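Local coordinates for putative uncharacterized protein PH0734 (Pyrococcus horikoshii, PDB 3D79) that is of unknown function but, as a PUA-domain protein, probably binds RNA, at residues K54-I58 against I68-D72; I12-L16 against V47-E51; L81-D86 against G139-I144. All blocks are in the same frame, centred on the assembly; numbering follows the deposited sequence.

Interaction 1. Residues K54-I58 against I68-D72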
loop_
_atom_site.group_PDB
_atom_site.type_symbol
_atom_site.label_atom_id
_atom_site.label_comp_id
_atom_site.label_asym_id
_atom_site.label_seq_id
_atom_site.Cartn_x
_atom_site.Cartn_y
_atom_site.Cartn_z
ATOM N N LYS A 54 5.899 -16.469 7.968
ATOM C CA LYS A 54 6.715 -17.242 7.027
ATOM C C LYS A 54 6.565 -16.844 5.556
ATOM O O LYS A 54 7.339 -17.300 4.707
ATOM C CB LYS A 54 6.491 -18.750 7.220
ATOM C CG LYS A 54 6.773 -19.242 8.639
ATOM C CD LYS A 54 8.142 -18.813 9.135
ATOM C CE LYS A 54 8.302 -19.106 10.615
ATOM N NZ LYS A 54 9.595 -18.573 11.142
ATOM N N THR A 55 5.581 -16.000 5.254
ATOM C CA THR A 55 5.435 -15.484 3.901
ATOM C C THR A 55 5.565 -13.953 3.850
ATOM O O THR A 55 5.515 -13.364 2.770
ATOM C CB THR A 55 4.099 -15.922 3.240
ATOM O OG1 THR A 55 2.992 -15.340 3.939
ATOM C CG2 THR A 55 3.959 -17.446 3.237
ATOM N N THR A 56 5.758 -13.330 5.012
ATOM C CA THR A 56 5.653 -11.869 5.133
ATOM C C THR A 56 6.794 -11.249 5.926
ATOM O O THR A 56 7.046 -11.626 7.069
ATOM C CB THR A 56 4.322 -11.464 5.801
ATOM O OG1 THR A 56 3.239 -12.170 5.183
ATOM C CG2 THR A 56 4.082 -9.955 5.676
ATOM N N GLU A 57 7.467 -10.277 5.315
ATOM C CA GLU A 57 8.530 -9.538 5.987
ATOM C C GLU A 57 8.157 -8.066 6.107
ATOM O O GLU A 57 7.368 -7.556 5.315
ATOM C CB GLU A 57 9.842 -9.662 5.219
ATOM C CG GLU A 57 10.456 -11.056 5.208
ATOM C CD GLU A 57 11.466 -11.205 4.091
ATOM O OE1 GLU A 57 11.058 -11.127 2.909
ATOM O OE2 GLU A 57 12.663 -11.386 4.390
ATOM N N ILE A 58 8.737 -7.408 7.108
ATOM C CA ILE A 58 8.606 -5.966 7.311
ATOM C C ILE A 58 9.958 -5.318 7.006
ATOM O O ILE A 58 10.986 -5.726 7.542
ATOM C CB ILE A 58 8.156 -5.639 8.769
ATOM C CG1 ILE A 58 6.847 -6.369 9.129
ATOM C CG2 ILE A 58 8.060 -4.111 9.020
ATOM C CD1 ILE A 58 5.654 -6.067 8.222
ATOM N N ILE A 68 5.868 -3.757 3.355
ATOM C CA ILE A 68 5.622 -5.195 3.405
ATOM C C ILE A 68 6.449 -5.839 2.301
ATOM O O ILE A 68 6.611 -5.262 1.227
ATOM C CB ILE A 68 4.106 -5.512 3.223
ATOM C CG1 ILE A 68 3.776 -6.937 3.685
ATOM C CG2 ILE A 68 3.635 -5.266 1.788
ATOM C CD1 ILE A 68 2.285 -7.121 3.977
ATOM N N ARG A 69 7.003 -7.017 2.564
ATOM C CA ARG A 69 7.615 -7.783 1.490
ATOM C C ARG A 69 6.998 -9.169 1.434
ATOM O O ARG A 69 6.897 -9.858 2.451
ATOM C CB ARG A 69 9.141 -7.854 1.605
ATOM C CG ARG A 69 9.793 -8.565 0.405
ATOM C CD ARG A 69 11.289 -8.308 0.297
ATOM N NE ARG A 69 12.056 -8.960 1.356
ATOM C CZ ARG A 69 13.385 -8.936 1.447
ATOM N NH1 ARG A 69 14.113 -8.295 0.538
ATOM N NH2 ARG A 69 13.992 -9.559 2.448
ATOM N N ARG A 70 6.535 -9.523 0.240
ATOM C CA ARG A 70 6.051 -10.860 -0.071
ATOM C C ARG A 70 6.940 -11.363 -1.193
ATOM O O ARG A 70 6.929 -10.802 -2.295
ATOM C CB ARG A 70 4.592 -10.808 -0.515
ATOM C CG ARG A 70 3.609 -10.523 0.612
ATOM C CD ARG A 70 3.034 -11.812 1.186
ATOM N NE ARG A 70 2.391 -11.591 2.479
ATOM C CZ ARG A 70 1.090 -11.395 2.653
ATOM N NH1 ARG A 70 0.612 -11.201 3.875
ATOM N NH2 ARG A 70 0.266 -11.389 1.610
ATOM N N LYS A 71 7.700 -12.418 -0.899
ATOM C CA LYS A 71 8.835 -12.880 -1.717
ATOM C C LYS A 71 9.842 -11.772 -2.045
ATOM O O LYS A 71 10.615 -11.373 -1.168
ATOM C CB LYS A 71 8.407 -13.707 -2.956
ATOM C CG LYS A 71 7.071 -13.339 -3.618
ATOM C CD LYS A 71 7.241 -12.488 -4.883
ATOM C CE LYS A 71 7.251 -13.339 -6.163
ATOM N NZ LYS A 71 8.508 -14.141 -6.337
ATOM N N ASP A 72 9.832 -11.265 -3.274
ATOM C CA ASP A 72 10.748 -10.191 -3.647
ATOM C C ASP A 72 10.021 -8.884 -3.963
ATOM O O ASP A 72 10.652 -7.907 -4.387
ATOM C CB ASP A 72 11.655 -10.619 -4.813
ATOM C CG ASP A 72 10.913 -10.727 -6.135
ATOM O OD1 ASP A 72 11.533 -10.455 -7.187
ATOM O OD2 ASP A 72 9.721 -11.088 -6.131
HETATM O O HOH W 1 5.903 -14.482 0.336
HETATM O O HOH W 2 8.611 -12.224 2.059
HETATM O O HOH W 3 12.358 -12.529 0.668
#
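E57 and R69 face each other as an antiparallel hydrogen-bonded pair: E57 N gives a nearly straight bond to R69 O (3.0 Å, 171°), and R69 N returns one to E57 O at 2.8 Å, tilted from the carbonyl plane. One step on, I58 and I68 form the non-hydrogen-bonded pair, and the short strand axes approach to 4.7 Å. Beyond the last pairing toward K71 the backbones part, and a water bridges the gap, donating to T55 O and weakly accepting from K71 N.

On the face of E57 and R69 the two side chains run side by side in the same direction. R69 grips the E57 carboxylate side-on, with R69 NE on E57 OE1 (2.8 Å) and R69 NH2 on E57 OE2 (3.0 Å). The planes are 35° apart, and both oxygens are met from above the carboxylate plane. A leucine in place of R69, without the guanidinium, would probably leave the E57 carboxylate without its charged mate and freer to turn.

These bonds belong to the hairpin of strands 56-61 and 64-70 in the antiparallel sheet of the Pre-PUA-like region. T56 turns OG1 beside its own backbone N (chi1 -48°), where R70 reaches it side-on with NE (2.9 Å) and NH1, the hydroxyl oxygen lying close to the guanidinium plane; D53 also bonds this hydroxyl. The same torsion leaves T56 CG2 to pack on I68 CG1, 3.6 Å away.

Interaction 2. Residues I12-L16 against V47-E51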
loop_
_atom_site.group_PDB
_atom_site.type_symbol
_atom_site.label_atom_id
_atom_site.label_comp_id
_atom_site.label_asym_id
_atom_site.label_seq_id
_atom_site.Cartn_x
_atom_site.Cartn_y
_atom_site.Cartn_z
ATOM N N ILE A 12 13.869 -10.676 14.916
ATOM C CA ILE A 12 15.198 -10.000 14.810
ATOM C C ILE A 12 15.390 -9.297 13.465
ATOM O O ILE A 12 14.963 -9.798 12.420
ATOM C CB ILE A 12 16.404 -10.965 15.096
ATOM C CG1 ILE A 12 16.373 -12.227 14.203
ATOM C CG2 ILE A 12 16.520 -11.266 16.607
ATOM C CD1 ILE A 12 15.399 -13.343 14.633
ATOM N N LYS A 13 16.042 -8.139 13.504
ATOM C CA LYS A 13 16.263 -7.337 12.305
ATOM C C LYS A 13 17.610 -7.641 11.650
ATOM O O LYS A 13 18.658 -7.566 12.296
ATOM C CB LYS A 13 16.146 -5.845 12.628
ATOM C CG LYS A 13 14.753 -5.409 13.075
ATOM C CD LYS A 13 14.599 -3.893 13.057
ATOM C CE LYS A 13 15.409 -3.207 14.152
ATOM N NZ LYS A 13 14.961 -3.591 15.522
ATOM N N HIS A 14 17.563 -7.995 10.367
ATOM C CA HIS A 14 18.755 -8.297 9.579
ATOM C C HIS A 14 18.974 -7.191 8.552
ATOM O O HIS A 14 18.007 -6.700 7.971
ATOM C CB HIS A 14 18.588 -9.635 8.860
ATOM C CG HIS A 14 18.449 -10.805 9.784
ATOM N ND1 HIS A 14 19.531 -11.411 10.386
ATOM C CD2 HIS A 14 17.355 -11.484 10.206
ATOM C CE1 HIS A 14 19.110 -12.413 11.137
ATOM N NE2 HIS A 14 17.794 -12.480 11.044
ATOM N N PRO A 15 20.242 -6.798 8.315
ATOM C CA PRO A 15 20.495 -5.730 7.348
ATOM C C PRO A 15 20.128 -6.133 5.921
ATOM O O PRO A 15 20.350 -7.278 5.518
ATOM C CB PRO A 15 22.007 -5.496 7.467
ATOM C CG PRO A 15 22.551 -6.774 7.994
ATOM C CD PRO A 15 21.492 -7.298 8.919
ATOM N N LEU A 16 19.558 -5.193 5.172
ATOM C CA LEU A 16 19.251 -5.427 3.773
ATOM C C LEU A 16 20.445 -5.016 2.927
ATOM O O LEU A 16 21.041 -3.960 3.163
ATOM C CB LEU A 16 18.015 -4.627 3.353
ATOM C CG LEU A 16 17.128 -5.261 2.287
ATOM C CD1 LEU A 16 16.231 -6.311 2.924
ATOM C CD2 LEU A 16 16.294 -4.199 1.598
ATOM N N VAL A 47 18.690 0.146 5.880
ATOM C CA VAL A 47 17.494 -0.660 5.666
ATOM C C VAL A 47 17.660 -2.020 6.329
ATOM O O VAL A 47 18.707 -2.658 6.210
ATOM C CB VAL A 47 17.160 -0.801 4.164
ATOM C CG1 VAL A 47 15.813 -1.469 3.974
ATOM C CG2 VAL A 47 17.146 0.566 3.501
ATOM N N LYS A 48 16.624 -2.437 7.049
ATOM C CA LYS A 48 16.644 -3.688 7.788
ATOM C C LYS A 48 15.383 -4.476 7.475
ATOM O O LYS A 48 14.380 -3.912 7.034
ATOM C CB LYS A 48 16.745 -3.416 9.293
ATOM C CG LYS A 48 18.088 -2.851 9.745
ATOM C CD LYS A 48 18.029 -2.425 11.199
ATOM C CE LYS A 48 19.201 -1.526 11.567
ATOM N NZ LYS A 48 18.967 -0.868 12.881
ATOM N N VAL A 49 15.434 -5.784 7.691
ATOM C CA VAL A 49 14.253 -6.619 7.485
ATOM C C VAL A 49 13.939 -7.418 8.745
ATOM O O VAL A 49 14.838 -7.998 9.363
ATOM C CB VAL A 49 14.388 -7.539 6.238
ATOM C CG1 VAL A 49 15.640 -8.409 6.319
ATOM C CG2 VAL A 49 13.130 -8.390 6.041
ATOM N N ALA A 50 12.663 -7.412 9.122
ATOM C CA ALA A 50 12.159 -8.214 10.232
ATOM C C ALA A 50 11.089 -9.169 9.725
ATOM O O ALA A 50 10.355 -8.855 8.788
ATOM C CB ALA A 50 11.595 -7.323 11.318
ATOM N N GLU A 51 11.011 -10.346 10.334
ATOM C CA GLU A 51 9.994 -11.312 9.951
ATOM C C GLU A 51 8.693 -11.025 10.685
ATOM O O GLU A 51 8.690 -10.827 11.901
ATOM C CB GLU A 51 10.459 -12.745 10.239
ATOM C CG GLU A 51 9.456 -13.807 9.814
ATOM C CD GLU A 51 9.940 -15.219 10.077
ATOM O OE1 GLU A 51 10.864 -15.673 9.373
ATOM O OE2 GLU A 51 9.383 -15.877 10.981
HETATM O O HOH W 4 13.631 -11.706 11.267
#
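L16 lays its two methyl branches against two valines of strand 47-51: CD2 meets V47 CG1 at 3.7 Å, the side chains crossing at a slant, while CD1 approaches V49 CB at 4.0 Å, the side chains nearly perpendicular. V47 has CG1 anti to its backbone N (chi1 -172°), which sets that methyl beside both CB and CD2 of L16. V49 instead holds CG1 between its backbone N and carbonyl carbon (chi1 56°), within reach of L16 CD1 and near H14 O.

K13 and K48 meet through their aliphatic portions, K13 CE lying 4.0 Å from K48 CD. The two chains cross at a slant, K13 NZ and K48 NZ 5.5 Å apart; K48 NZ is paired with D63. Closer to the backbone, K13 CG rests near A50 CB.

The backbone fixes this register. H14 N to V49 O is 2.9 Å and nearly straight, V49 N to H14 O is 2.7 Å, and L16 N bonds V47 O at 172°, from above the carbonyl plane. Strand 14-15 is one of the two outermost strands of this antiparallel sheet, paired with 47-51.

Beyond H14, a water donates to I12 O and accepts from E51 N. The chemistry is thus divided: main-chain bonds set the pairing, L16 closes an apolar patch with V47 and V49, and the D63 carboxylate probably offsets part of the charge of the neighbouring lysines.

Interaction 3. Residues L81-D86 against G139-I144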
loop_
_atom_site.group_PDB
_atom_site.type_symbol
_atom_site.label_atom_id
_atom_site.label_comp_id
_atom_site.label_asym_id
_atom_site.label_seq_id
_atom_site.Cartn_x
_atom_site.Cartn_y
_atom_site.Cartn_z
ATOM N N LEU A 81 1.715 4.720 4.901
ATOM C CA LEU A 81 0.775 5.538 4.147
ATOM C C LEU A 81 -0.023 6.468 5.062
ATOM O O LEU A 81 -0.372 7.585 4.664
ATOM C CB LEU A 81 -0.165 4.648 3.325
ATOM C CG LEU A 81 0.523 3.862 2.199
ATOM C CD1 LEU A 81 -0.434 2.828 1.616
ATOM C CD2 LEU A 81 1.057 4.774 1.096
ATOM N N TYR A 82 -0.313 5.998 6.275
ATOM C CA TYR A 82 -1.056 6.802 7.249
ATOM C C TYR A 82 -0.269 8.057 7.603
ATOM O O TYR A 82 -0.811 9.171 7.595
ATOM C CB TYR A 82 -1.376 5.998 8.512
ATOM C CG TYR A 82 -2.252 6.771 9.475
ATOM C CD1 TYR A 82 -3.640 6.709 9.381
ATOM C CD2 TYR A 82 -1.686 7.589 10.455
ATOM C CE1 TYR A 82 -4.454 7.436 10.256
ATOM C CE2 TYR A 82 -2.489 8.319 11.332
ATOM C CZ TYR A 82 -3.866 8.233 11.224
ATOM O OH TYR A 82 -4.659 8.954 12.092
ATOM N N ASN A 83 1.011 7.875 7.906
ATOM C CA ASN A 83 1.883 9.011 8.191
ATOM C C ASN A 83 2.020 9.955 7.001
ATOM O O ASN A 83 2.006 11.178 7.165
ATOM C CB ASN A 83 3.239 8.527 8.715
ATOM C CG ASN A 83 3.135 7.951 10.111
ATOM O OD1 ASN A 83 2.277 8.360 10.898
ATOM N ND2 ASN A 83 4.000 6.994 10.428
ATOM N N LEU A 84 2.104 9.389 5.801
ATOM C CA LEU A 84 2.137 10.187 4.575
ATOM C C LEU A 84 0.853 10.980 4.340
ATOM O O LEU A 84 0.899 12.070 3.759
ATOM C CB LEU A 84 2.456 9.314 3.363
ATOM C CG LEU A 84 3.947 9.011 3.187
ATOM C CD1 LEU A 84 4.193 7.779 2.316
ATOM C CD2 LEU A 84 4.677 10.229 2.619
ATOM N N SER A 85 -0.280 10.436 4.796
ATOM C CA SER A 85 -1.587 11.099 4.639
ATOM C C SER A 85 -1.727 12.362 5.505
ATOM O O SER A 85 -2.680 13.134 5.338
ATOM C CB SER A 85 -2.746 10.124 4.898
ATOM O OG SER A 85 -2.932 9.881 6.278
ATOM N N ASP A 86 -0.784 12.563 6.426
ATOM C CA ASP A 86 -0.678 13.823 7.172
ATOM C C ASP A 86 0.213 14.847 6.463
ATOM O O ASP A 86 0.327 15.999 6.911
ATOM C CB ASP A 86 -0.156 13.575 8.588
ATOM C CG ASP A 86 -1.241 13.106 9.537
ATOM O OD1 ASP A 86 -2.426 13.417 9.305
ATOM O OD2 ASP A 86 -0.908 12.424 10.523
ATOM N N GLY A 139 -8.799 11.064 3.504
ATOM C CA GLY A 139 -7.811 10.370 2.700
ATOM C C GLY A 139 -6.923 9.507 3.569
ATOM O O GLY A 139 -5.731 9.362 3.293
ATOM N N ARG A 140 -7.505 8.949 4.633
ATOM C CA ARG A 140 -6.794 8.008 5.487
ATOM C C ARG A 140 -6.749 6.661 4.779
ATOM O O ARG A 140 -7.762 6.212 4.245
ATOM C CB ARG A 140 -7.479 7.829 6.848
ATOM C CG ARG A 140 -7.471 9.051 7.757
ATOM C CD ARG A 140 -6.080 9.654 7.886
ATOM N NE ARG A 140 -5.966 10.480 9.089
ATOM C CZ ARG A 140 -4.907 11.223 9.400
ATOM N NH1 ARG A 140 -3.857 11.267 8.592
ATOM N NH2 ARG A 140 -4.904 11.930 10.526
ATOM N N PRO A 141 -5.570 6.023 4.762
ATOM C CA PRO A 141 -5.490 4.705 4.135
ATOM C C PRO A 141 -6.082 3.628 5.032
ATOM O O PRO A 141 -5.922 3.672 6.258
ATOM C CB PRO A 141 -3.988 4.502 3.960
ATOM C CG PRO A 141 -3.394 5.237 5.123
ATOM C CD PRO A 141 -4.262 6.461 5.288
ATOM N N LEU A 142 -6.775 2.676 4.413
ATOM C CA LEU A 142 -7.452 1.612 5.138
ATOM C C LEU A 142 -6.745 0.282 4.927
ATOM O O LEU A 142 -6.777 -0.594 5.793
ATOM C CB LEU A 142 -8.891 1.458 4.636
ATOM C CG LEU A 142 -9.772 2.699 4.510
ATOM C CD1 LEU A 142 -11.099 2.313 3.891
ATOM C CD2 LEU A 142 -9.973 3.351 5.873
ATOM N N ALA A 143 -6.120 0.133 3.766
ATOM C CA ALA A 143 -5.650 -1.184 3.333
ATOM C C ALA A 143 -4.721 -1.102 2.138
ATOM O O ALA A 143 -4.660 -0.086 1.448
ATOM C CB ALA A 143 -6.848 -2.073 2.982
ATOM N N ILE A 144 -4.012 -2.202 1.899
ATOM C CA ILE A 144 -3.260 -2.387 0.672
ATOM C C ILE A 144 -3.654 -3.736 0.086
ATOM O O ILE A 144 -4.142 -4.618 0.813
ATOM C CB ILE A 144 -1.721 -2.290 0.883
ATOM C CG1 ILE A 144 -1.223 -3.336 1.885
ATOM C CG2 ILE A 144 -1.328 -0.873 1.355
ATOM C CD1 ILE A 144 0.294 -3.535 1.865
HETATM O O HOH W 5 -2.554 11.956 12.578
#
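The C-terminal end of helix 78-84 meets the loop leading into strand 141-147, at a junction between the Pre-PUA-like and PUA regions. R140 carries the polar half of the contact. Its guanidinium lies flat on one face of the Y82 ring, centres 4.3 Å apart and planes 25° from parallel, a cation-pi stack shifted toward the hydroxyl end of the ring. The Y82 ring reaches this place because CG is anti to its backbone N (chi1 -175°).

The edge of the same guanidinium is used by S85 and D86. R140 NH1 donates to S85 OG at 2.9 Å, with the hydroxyl close to the guanidinium plane, and to D86 OD1 at 2.7 Å, forming a salt bridge; NH2 adds a weak bond to OD1. The carboxylate is turned 70° from the guanidinium, and R140 NH1 meets D86 OD1 from above the carboxylate plane. A water donates to D86 OD2 and weakly accepts from R140 NH2, joining the two charged groups a second time. S85 OG is both donor and acceptor: it gives its proton to Y82 O (2.6 Å) while receiving R140, which fixes the hydroxyl's rotation.

The apolar half is centred on P141. P141 CG sits against the helix backbone, 3.4 Å from Y82 N, and touches L81 CB at 3.7 Å. Deeper in, L81 CD1 meets I144 CG2 at 3.8 Å.

Strand 130-135 backs this layer, with F132 touching both L81 and I144 and V134 touching P141. At L142 and A143, strand 141-147 makes a classic beta bulge opposite V133, and both side chains pack on helix 104-108. P76 and F75 of strand 73-76 also touch L81 and I144, respectively.

How the interactions relate
From the N terminus, interaction 2 comes first: 12-16 pairs with 47-51 and closes a loop of 30 residues, mostly the helices 18-32 and 34-40. Interaction 1 then closes the tight hairpin between 54-58 and 68-72. Interaction 3 follows, spanning 52 residues from 81-86 to 139-144. The three lie in series, with none nested and none crossing. Interactions 1 and 2 share one antiparallel sheet and touch through a probable hydrogen bond from I58 N to A50 O. Interaction 3 ties the Pre-PUA-like region to the PUA region, meeting interaction 1 where I68 CG2 packs on I144 CD1, but staying about 13 Å from interaction 2 at the nearest atoms.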